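Local coordinates for putative TetR transcriptional regulator (Rhodococcus sp., PDB 2I10), which probably binds DNA and regulates transcription as a member of the TetR family, and holds a p-nitrophenol molecule in a pocket of its helical C-terminal domain, at residues V138-F142 with T158-V164; L91-V95 with A188-A192; Y66-R70 with V168-S172. All coordinates share one frame; numbering follows the deposited sequence. Where two conformers were deposited one is given.

Contact 1: residues V138-F142 with T158-V164. With NPO (p-nitrophenol), chain C.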
loop_
_atom_site.group_PDB
_atom_site.type_symbol
_atom_site.label_atom_id
_atom_site.label_comp_id
_atom_site.label_asym_id
_atom_site.label_seq_id
_atom_site.Cartn_x
_atom_site.Cartn_y
_atom_site.Cartn_z
ATOM N N VAL B 138 -18.148 4.006 4.079
ATOM C CA VAL B 138 -17.622 5.365 4.081
ATOM C C VAL B 138 -18.587 6.261 3.318
ATOM O O VAL B 138 -18.941 7.302 3.802
ATOM C CB VAL B 138 -16.136 5.381 3.508
ATOM C CG1 VAL B 138 -15.655 6.784 3.278
ATOM C CG2 VAL B 138 -15.220 4.696 4.490
ATOM N N LEU B 139 -19.062 5.834 2.156
ATOM C CA LEU B 139 -20.056 6.621 1.408
ATOM C C LEU B 139 -21.359 6.839 2.204
ATOM O O LEU B 139 -21.967 7.923 2.119
ATOM C CB LEU B 139 -20.424 5.941 0.049
ATOM C CG LEU B 139 -19.444 6.033 -1.131
ATOM C CD1 LEU B 139 -19.785 5.048 -2.267
ATOM C CD2 LEU B 139 -19.330 7.503 -1.629
ATOM N N ASP B 140 -21.809 5.810 2.921
ATOM C CA ASP B 140 -23.035 5.935 3.750
ATOM C C ASP B 140 -22.739 6.982 4.786
ATOM O O ASP B 140 -23.590 7.826 5.069
ATOM C CB ASP B 140 -23.372 4.616 4.473
ATOM C CG ASP B 140 -23.962 3.576 3.557
ATOM O OD1 ASP B 140 -24.428 3.964 2.455
ATOM O OD2 ASP B 140 -23.991 2.356 3.930
ATOM N N ARG B 141 -21.530 6.960 5.360
ATOM C CA ARG B 141 -21.178 7.980 6.397
ATOM C C ARG B 141 -21.199 9.411 5.818
ATOM O O ARG B 141 -21.621 10.367 6.501
ATOM C CB ARG B 141 -19.806 7.723 7.038
ATOM C CG ARG B 141 -19.475 8.538 8.304
ATOM C CD ARG B 141 -20.517 8.352 9.412
ATOM N NE ARG B 141 -20.447 9.330 10.501
ATOM C CZ ARG B 141 -21.047 10.523 10.470
ATOM N NH1 ARG B 141 -21.720 10.926 9.412
ATOM N NH2 ARG B 141 -20.986 11.312 11.510
ATOM N N PHE B 142 -20.743 9.532 4.568
ATOM C CA PHE B 142 -20.671 10.821 3.862
ATOM C C PHE B 142 -22.093 11.338 3.536
ATOM O O PHE B 142 -22.350 12.538 3.625
ATOM C CB PHE B 142 -19.790 10.713 2.618
ATOM C CG PHE B 142 -18.285 10.585 2.932
ATOM C CD1 PHE B 142 -17.797 10.785 4.216
ATOM C CD2 PHE B 142 -17.362 10.287 1.929
ATOM C CE1 PHE B 142 -16.438 10.716 4.491
ATOM C CE2 PHE B 142 -16.008 10.213 2.224
ATOM C CZ PHE B 142 -15.550 10.439 3.502
ATOM N N THR B 158 -17.863 10.465 -3.790
ATOM C CA THR B 158 -17.250 9.369 -4.502
ATOM C C THR B 158 -15.734 9.505 -4.545
ATOM O O THR B 158 -15.002 8.552 -4.218
ATOM C CB THR B 158 -17.875 9.274 -5.896
ATOM O OG1 THR B 158 -19.171 8.683 -5.752
ATOM C CG2 THR B 158 -17.073 8.368 -6.772
ATOM N N ALA B 159 -15.260 10.687 -4.970
ATOM C CA ALA B 159 -13.866 11.029 -4.907
ATOM C C ALA B 159 -13.285 10.968 -3.498
ATOM O O ALA B 159 -12.153 10.483 -3.300
ATOM C CB ALA B 159 -13.623 12.437 -5.517
ATOM N N LEU B 160 -14.025 11.513 -2.530
ATOM C CA LEU B 160 -13.539 11.574 -1.156
ATOM C C LEU B 160 -13.432 10.175 -0.495
ATOM O O LEU B 160 -12.503 9.934 0.274
ATOM C CB LEU B 160 -14.404 12.507 -0.320
ATOM C CG LEU B 160 -13.909 12.819 1.103
ATOM C CD1 LEU B 160 -12.533 13.501 1.091
ATOM C CD2 LEU B 160 -14.915 13.708 1.727
ATOM N N ALA B 161 -14.379 9.277 -0.788
ATOM C CA ALA B 161 -14.279 7.845 -0.391
ATOM C C ALA B 161 -13.037 7.153 -0.943
ATOM O O ALA B 161 -12.353 6.443 -0.235
ATOM C CB ALA B 161 -15.531 7.066 -0.835
ATOM N N ARG B 162 -12.773 7.348 -2.237
ATOM C CA ARG B 162 -11.585 6.805 -2.887
ATOM C C ARG B 162 -10.340 7.368 -2.228
ATOM O O ARG B 162 -9.377 6.661 -1.991
ATOM C CB ARG B 162 -11.633 7.138 -4.399
ATOM C CG ARG B 162 -10.638 6.369 -5.294
ATOM C CD ARG B 162 -10.868 4.834 -5.249
ATOM N NE ARG B 162 -12.144 4.456 -5.846
ATOM C CZ ARG B 162 -12.612 3.214 -5.975
ATOM N NH1 ARG B 162 -11.925 2.168 -5.511
ATOM N NH2 ARG B 162 -13.793 3.028 -6.544
ATOM N N TYR B 163 -10.350 8.642 -1.902
ATOM C CA TYR B 163 -9.190 9.189 -1.238
ATOM C C TYR B 163 -8.958 8.514 0.120
ATOM O O TYR B 163 -7.826 8.218 0.458
ATOM C CB TYR B 163 -9.299 10.694 -1.055
ATOM C CG TYR B 163 -8.383 11.180 0.032
ATOM C CD1 TYR B 163 -7.039 11.443 -0.230
ATOM C CD2 TYR B 163 -8.855 11.356 1.323
ATOM C CE1 TYR B 163 -6.206 11.869 0.781
ATOM C CE2 TYR B 163 -8.013 11.753 2.340
ATOM C CZ TYR B 163 -6.693 12.023 2.055
ATOM O OH TYR B 163 -5.850 12.470 3.076
ATOM N N VAL B 164 -10.016 8.311 0.903
ATOM C CA VAL B 164 -9.891 7.645 2.228
ATOM C C VAL B 164 -9.314 6.257 2.098
ATOM O O VAL B 164 -8.524 5.859 2.938
ATOM C CB VAL B 164 -11.255 7.574 3.025
ATOM C CG1 VAL B 164 -11.118 6.734 4.332
ATOM C CG2 VAL B 164 -11.758 8.997 3.355
HETATM C C1 NPO C . -14.548 0.393 -8.263
HETATM C C2 NPO C . -13.795 -0.356 -9.150
HETATM C C3 NPO C . -12.769 -1.150 -8.707
HETATM C C4 NPO C . -12.478 -1.213 -7.377
HETATM C C5 NPO C . -13.211 -0.477 -6.454
HETATM C C6 NPO C . -14.251 0.327 -6.896
HETATM O OH NPO C . -11.443 -2.014 -7.021
HETATM N N1 NPO C . -15.591 1.170 -8.834
HETATM O O2 NPO C . -15.784 1.049 -10.052
HETATM O O3 NPO C . -16.309 1.932 -8.175
#
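With chi1 at -72°, F142 swings its ring anti to its own carbonyl carbon, while L160, its CG anti to the backbone N (chi1 -172°), brings CG and CD2 onto the F142 ring, and the two side chains cross at about a right angle. They join helix 121-148 to helix 157-177 in the all-helical C-terminal domain of this TetR-family protein. The two short segments run roughly antiparallel, at 134°, with their axes 9.6 Å apart.

The ring of F142 is wedged from several sides. L160 CD2 sits over one face in a CH-pi contact, 4.1 Å from the ring centroid, and L160 CG packs 3.5 Å from F142 CE2. On the opposite face lies V138 O of the preceding helical turn, 3.4 Å above the plane and displaced toward the rim. A161 N meets the edge in the ring plane, so the aromatic group is braced along its rim as well as over its faces.

A161 is small enough to let the other side chains of helix 121-148 close in. V138 CG1 stands 4.1 Å from A161 CA, and L139 CD2 comes within 3.9 Å of A161 CB. No hydrogen bond spans the two segments, and the interface is held by apolar contact. V87 of helix 83-98 touches both F142 and V164, tying a third helix to this core.

R162 leaves helix 157-177 on the side turned from helix 121-148, and its bent chain carries the guanidinium to the subunit interface. There it forms salt bridges with E174 and E183 of the second subunit, in the p-nitrophenol pocket that includes R131, E132 and R135. Beside the F142 ring, V164 CG2 lies near the ring plane, 4.1 Å from F142 CZ.

Contact 2: residues L91-V95 with A188-A192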
loop_
_atom_site.group_PDB
_atom_site.type_symbol
_atom_site.label_atom_id
_atom_site.label_comp_id
_atom_site.label_asym_id
_atom_site.label_seq_id
_atom_site.Cartn_x
_atom_site.Cartn_y
_atom_site.Cartn_z
ATOM N N LEU B 91 -8.486 6.266 10.688
ATOM C CA LEU B 91 -7.103 6.308 10.161
ATOM C C LEU B 91 -6.064 6.157 11.243
ATOM O O LEU B 91 -5.106 5.371 11.076
ATOM C CB LEU B 91 -6.839 7.564 9.299
ATOM C CG LEU B 91 -7.581 7.709 7.989
ATOM C CD1 LEU B 91 -7.133 9.051 7.287
ATOM C CD2 LEU B 91 -7.444 6.484 7.051
ATOM N N THR B 92 -6.229 6.879 12.362
ATOM C CA THR B 92 -5.323 6.731 13.505
ATOM C C THR B 92 -5.392 5.330 14.197
ATOM O O THR B 92 -4.385 4.818 14.692
ATOM C CB THR B 92 -5.550 7.814 14.596
ATOM O OG1 THR B 92 -6.874 7.690 15.130
ATOM C CG2 THR B 92 -5.331 9.217 14.072
ATOM N N GLY B 93 -6.579 4.739 14.246
ATOM C CA GLY B 93 -6.769 3.372 14.731
ATOM C C GLY B 93 -6.021 2.344 13.876
ATOM O O GLY B 93 -5.422 1.410 14.406
ATOM N N ARG B 94 -6.045 2.540 12.556
ATOM C CA ARG B 94 -5.356 1.664 11.622
ATOM C C ARG B 94 -3.876 1.777 11.850
ATOM O O ARG B 94 -3.171 0.772 11.849
ATOM C CB ARG B 94 -5.681 1.975 10.156
ATOM C CG ARG B 94 -7.044 1.499 9.615
ATOM C CD ARG B 94 -7.753 0.586 10.591
ATOM N NE ARG B 94 -7.555 -0.810 10.296
ATOM C CZ ARG B 94 -7.796 -1.799 11.146
ATOM N NH1 ARG B 94 -8.233 -1.556 12.383
ATOM N NH2 ARG B 94 -7.586 -3.039 10.752
ATOM N N VAL B 95 -3.393 2.991 12.056
ATOM C CA VAL B 95 -1.970 3.201 12.306
ATOM C C VAL B 95 -1.529 2.461 13.594
ATOM O O VAL B 95 -0.433 1.932 13.655
ATOM C CB VAL B 95 -1.587 4.717 12.360
ATOM C CG1 VAL B 95 -0.169 4.903 12.911
ATOM C CG2 VAL B 95 -1.654 5.354 10.960
ATOM N N ALA B 188 -1.446 10.410 9.545
ATOM C CA ALA B 188 -2.872 10.031 9.489
ATOM C C ALA B 188 -3.776 11.205 9.887
ATOM O O ALA B 188 -4.814 11.402 9.286
ATOM C CB ALA B 188 -3.123 8.832 10.370
ATOM N N ILE B 189 -3.349 11.985 10.890
ATOM C CA ILE B 189 -4.013 13.213 11.303
ATOM C C ILE B 189 -4.051 14.240 10.165
ATOM O O ILE B 189 -5.096 14.835 9.914
ATOM C CB ILE B 189 -3.381 13.819 12.580
ATOM C CG1 ILE B 189 -3.714 12.926 13.785
ATOM C CG2 ILE B 189 -3.889 15.237 12.838
ATOM C CD1 ILE B 189 -2.910 13.246 15.092
ATOM N N LEU B 190 -2.932 14.439 9.467
ATOM C CA LEU B 190 -2.945 15.283 8.253
ATOM C C LEU B 190 -3.860 14.716 7.165
ATOM O O LEU B 190 -4.578 15.460 6.480
ATOM C CB LEU B 190 -1.529 15.429 7.703
ATOM C CG LEU B 190 -0.497 16.179 8.534
ATOM C CD1 LEU B 190 0.882 15.962 7.933
ATOM C CD2 LEU B 190 -0.842 17.650 8.563
ATOM N N ALA B 191 -3.852 13.393 7.003
ATOM C CA ALA B 191 -4.676 12.801 5.945
ATOM C C ALA B 191 -6.155 13.041 6.207
ATOM O O ALA B 191 -6.910 13.339 5.278
ATOM C CB ALA B 191 -4.386 11.296 5.749
ATOM N N ALA B 192 -6.549 12.964 7.484
ATOM C CA ALA B 192 -7.948 13.147 7.867
ATOM C C ALA B 192 -8.467 14.561 7.549
ATOM O O ALA B 192 -9.669 14.754 7.294
ATOM C CB ALA B 192 -8.151 12.822 9.332
#
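A nearly antiparallel helix pair in the C-terminal helical bundle brings L91, T92 and V95 of helix 83-98 against the alanine-rich face of helix 181-192. The short segments run at 157° to each other with 9.6 Å between their axes, and the backbones come nearest at L91 and A188, whose CA atoms are 5.7 Å apart.

A188 CB fills the middle of the contact: V95 CG2 approaches it to 3.8 Å, and L91 CB lies 4.1 Å from it. L91 then runs along the partner helix, its CD1 reaching 3.9 Å from A191 CB. On the outer side, T92 CG2 meets I189 CG1 at 4.1 Å. The T92 torsion (chi1 62°) divides the work of this side chain, leaving the methyl for I189 while OG1 hydrogen-bonds L88 O one turn back in its own helix. Helix 157-177 closes the buried side, with V168 against L91 and L171 against both V95 and A188.

No hydrogen bond passes between the segments, so their association rests on van der Waals contact of aliphatic carbons, mostly against the small alanines, with the threonine hydroxyl satisfied within its own helix.

Contact 3: residues Y66-R70 with V168-S172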
loop_
_atom_site.group_PDB
_atom_site.type_symbol
_atom_site.label_atom_id
_atom_site.label_comp_id
_atom_site.label_asym_id
_atom_site.label_seq_id
_atom_site.Cartn_x
_atom_site.Cartn_y
_atom_site.Cartn_z
ATOM N N TYR B 66 -4.273 -8.552 9.880
ATOM C CA TYR B 66 -3.799 -8.242 8.529
ATOM C C TYR B 66 -4.754 -7.545 7.569
ATOM O O TYR B 66 -4.352 -7.226 6.459
ATOM C CB TYR B 66 -3.340 -9.517 7.853
ATOM C CG TYR B 66 -2.032 -10.085 8.409
ATOM C CD1 TYR B 66 -0.803 -9.599 7.959
ATOM C CD2 TYR B 66 -2.032 -11.125 9.358
ATOM C CE1 TYR B 66 0.411 -10.114 8.435
ATOM C CE2 TYR B 66 -0.799 -11.664 9.857
ATOM C CZ TYR B 66 0.407 -11.145 9.381
ATOM O OH TYR B 66 1.622 -11.625 9.848
HETATM N N MSE B 67 -6.010 -7.355 7.945
HETATM C CA MSE B 67 -7.018 -6.799 7.036
HETATM C C MSE B 67 -7.134 -5.305 7.327
HETATM O O MSE B 67 -7.422 -4.947 8.471
HETATM C CB MSE B 67 -8.381 -7.521 7.199
HETATM C CG MSE B 67 -8.896 -8.402 5.986
HETATM SE SE MSE B 67 -10.936 -8.669 6.176
HETATM C CE MSE B 67 -11.451 -6.894 5.748
ATOM N N CYS B 68 -6.874 -4.437 6.334
ATOM C CA CYS B 68 -7.170 -2.989 6.459
ATOM C C CYS B 68 -8.675 -2.770 6.739
ATOM O O CYS B 68 -9.061 -2.033 7.648
ATOM C CB CYS B 68 -6.695 -2.182 5.191
ATOM S SG CYS B 68 -4.794 -1.856 5.077
ATOM N N GLU B 69 -9.505 -3.462 5.969
ATOM C CA GLU B 69 -10.952 -3.202 5.887
ATOM C C GLU B 69 -11.828 -3.891 6.943
ATOM O O GLU B 69 -13.027 -4.081 6.703
ATOM C CB GLU B 69 -11.468 -3.606 4.506
ATOM C CG GLU B 69 -10.643 -3.060 3.357
ATOM C CD GLU B 69 -9.481 -3.963 2.917
ATOM O OE1 GLU B 69 -9.042 -4.867 3.661
ATOM O OE2 GLU B 69 -9.009 -3.744 1.796
ATOM N N ARG B 70 -11.245 -4.268 8.083
ATOM C CA ARG B 70 -11.964 -4.979 9.154
ATOM C C ARG B 70 -13.278 -4.320 9.589
ATOM O O ARG B 70 -13.259 -3.187 10.068
ATOM C CB ARG B 70 -11.025 -5.152 10.367
ATOM C CG ARG B 70 -11.293 -6.432 11.132
ATOM C CD ARG B 70 -11.165 -7.659 10.248
ATOM N NE ARG B 70 -11.344 -8.869 11.028
ATOM C CZ ARG B 70 -12.204 -9.869 10.802
ATOM N NH1 ARG B 70 -13.010 -9.898 9.759
ATOM N NH2 ARG B 70 -12.210 -10.911 11.631
ATOM N N VAL B 168 -5.716 4.877 3.706
ATOM C CA VAL B 168 -5.543 3.699 4.553
ATOM C C VAL B 168 -4.451 2.778 4.041
ATOM O O VAL B 168 -3.628 2.293 4.786
ATOM C CB VAL B 168 -6.842 2.807 4.619
ATOM C CG1 VAL B 168 -6.568 1.530 5.395
ATOM C CG2 VAL B 168 -7.980 3.542 5.254
ATOM N N TYR B 169 -4.533 2.452 2.744
ATOM C CA TYR B 169 -3.562 1.552 2.144
ATOM C C TYR B 169 -2.163 2.180 2.129
ATOM O O TYR B 169 -1.194 1.494 2.350
ATOM C CB TYR B 169 -3.994 1.198 0.745
ATOM C CG TYR B 169 -5.305 0.467 0.712
ATOM C CD1 TYR B 169 -5.500 -0.695 1.474
ATOM C CD2 TYR B 169 -6.363 0.932 -0.066
ATOM C CE1 TYR B 169 -6.729 -1.381 1.438
ATOM C CE2 TYR B 169 -7.597 0.243 -0.096
ATOM C CZ TYR B 169 -7.768 -0.892 0.658
ATOM O OH TYR B 169 -8.975 -1.593 0.597
ATOM N N GLY B 170 -2.082 3.487 1.884
ATOM C CA GLY B 170 -0.773 4.201 1.887
ATOM C C GLY B 170 -0.138 4.228 3.254
ATOM O O GLY B 170 1.099 4.024 3.395
ATOM N N LEU B 171 -0.955 4.485 4.279
ATOM C CA LEU B 171 -0.433 4.387 5.663
ATOM C C LEU B 171 0.013 2.966 5.993
ATOM O O LEU B 171 1.019 2.791 6.661
ATOM C CB LEU B 171 -1.448 4.870 6.690
ATOM C CG LEU B 171 -1.734 6.369 6.682
ATOM C CD1 LEU B 171 -3.142 6.608 7.287
ATOM C CD2 LEU B 171 -0.686 7.081 7.486
ATOM N N SER B 172 -0.703 1.950 5.480
ATOM C CA SER B 172 -0.276 0.546 5.673
ATOM C C SER B 172 1.109 0.276 5.051
ATOM O O SER B 172 1.975 -0.397 5.645
ATOM C CB SER B 172 -1.298 -0.425 5.034
ATOM O OG SER B 172 -0.760 -1.729 4.974
#
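E69 OE2 accepts a hydrogen bond from Y169 OH, joining the loop between helices 55-66 and 71-78 to helix 157-177 of the TetR-type C-terminal domain. At 2.5 Å between E69 OE2 and Y169 OH the bond is very short. The carboxylate oxygen arrives at the ring edge, in the plane of the ring, although the carboxylate itself is turned 63° from that plane. A bend in the E69 chain (chi2 89°) carries its end over to the tyrosine.

Beside this pair, C68 makes a sulfur-aromatic contact with Y169, its SG 5.0 Å from the ring centroid in an oblique approach. C68 CB also packs 3.8 Å from Y169 CE1. A phenylalanine in place of Y169 lacks the hydroxyl and would probably leave E69 OE2 without this short bond and its carboxylate freer to turn.

T109 OG1 is also hydrogen-bonded to E69 OE2, so two hydroxyls grip the same buried carboxylate oxygen. R131 and M134 of helix 121-148 touch the Y169 side chain, and E174 of the second subunit packs on it too. C68 is held by its disulfide to C107, whose backbone N is hydrogen-bonded to S172 OG; on that same serine, S172 CB lies 3.8 Å from C68 SG.

How the contacts relate
Helix 157-177 is the common element: it supplies the second segment of contacts 1 and 3, and helix 181-192 of contact 2 follows it in the chain. Contacts 1 and 2 lie about 15 Å apart between centres, as do 1 and 3, whereas 2 and 3 are about 11 Å apart. Along the chain, contact 1 is nested inside the loops closed by the other two, whose segments alternate. Contact 2 reaches contact 1 through Y163 OH and A191 O, and contact 3 through R94 NH2 and M67 O. Contact 3 ties the loop after helix 55-66 into the bundle, contact 1 joins helix 121-148 to the shared helix, and all three touch the second subunit.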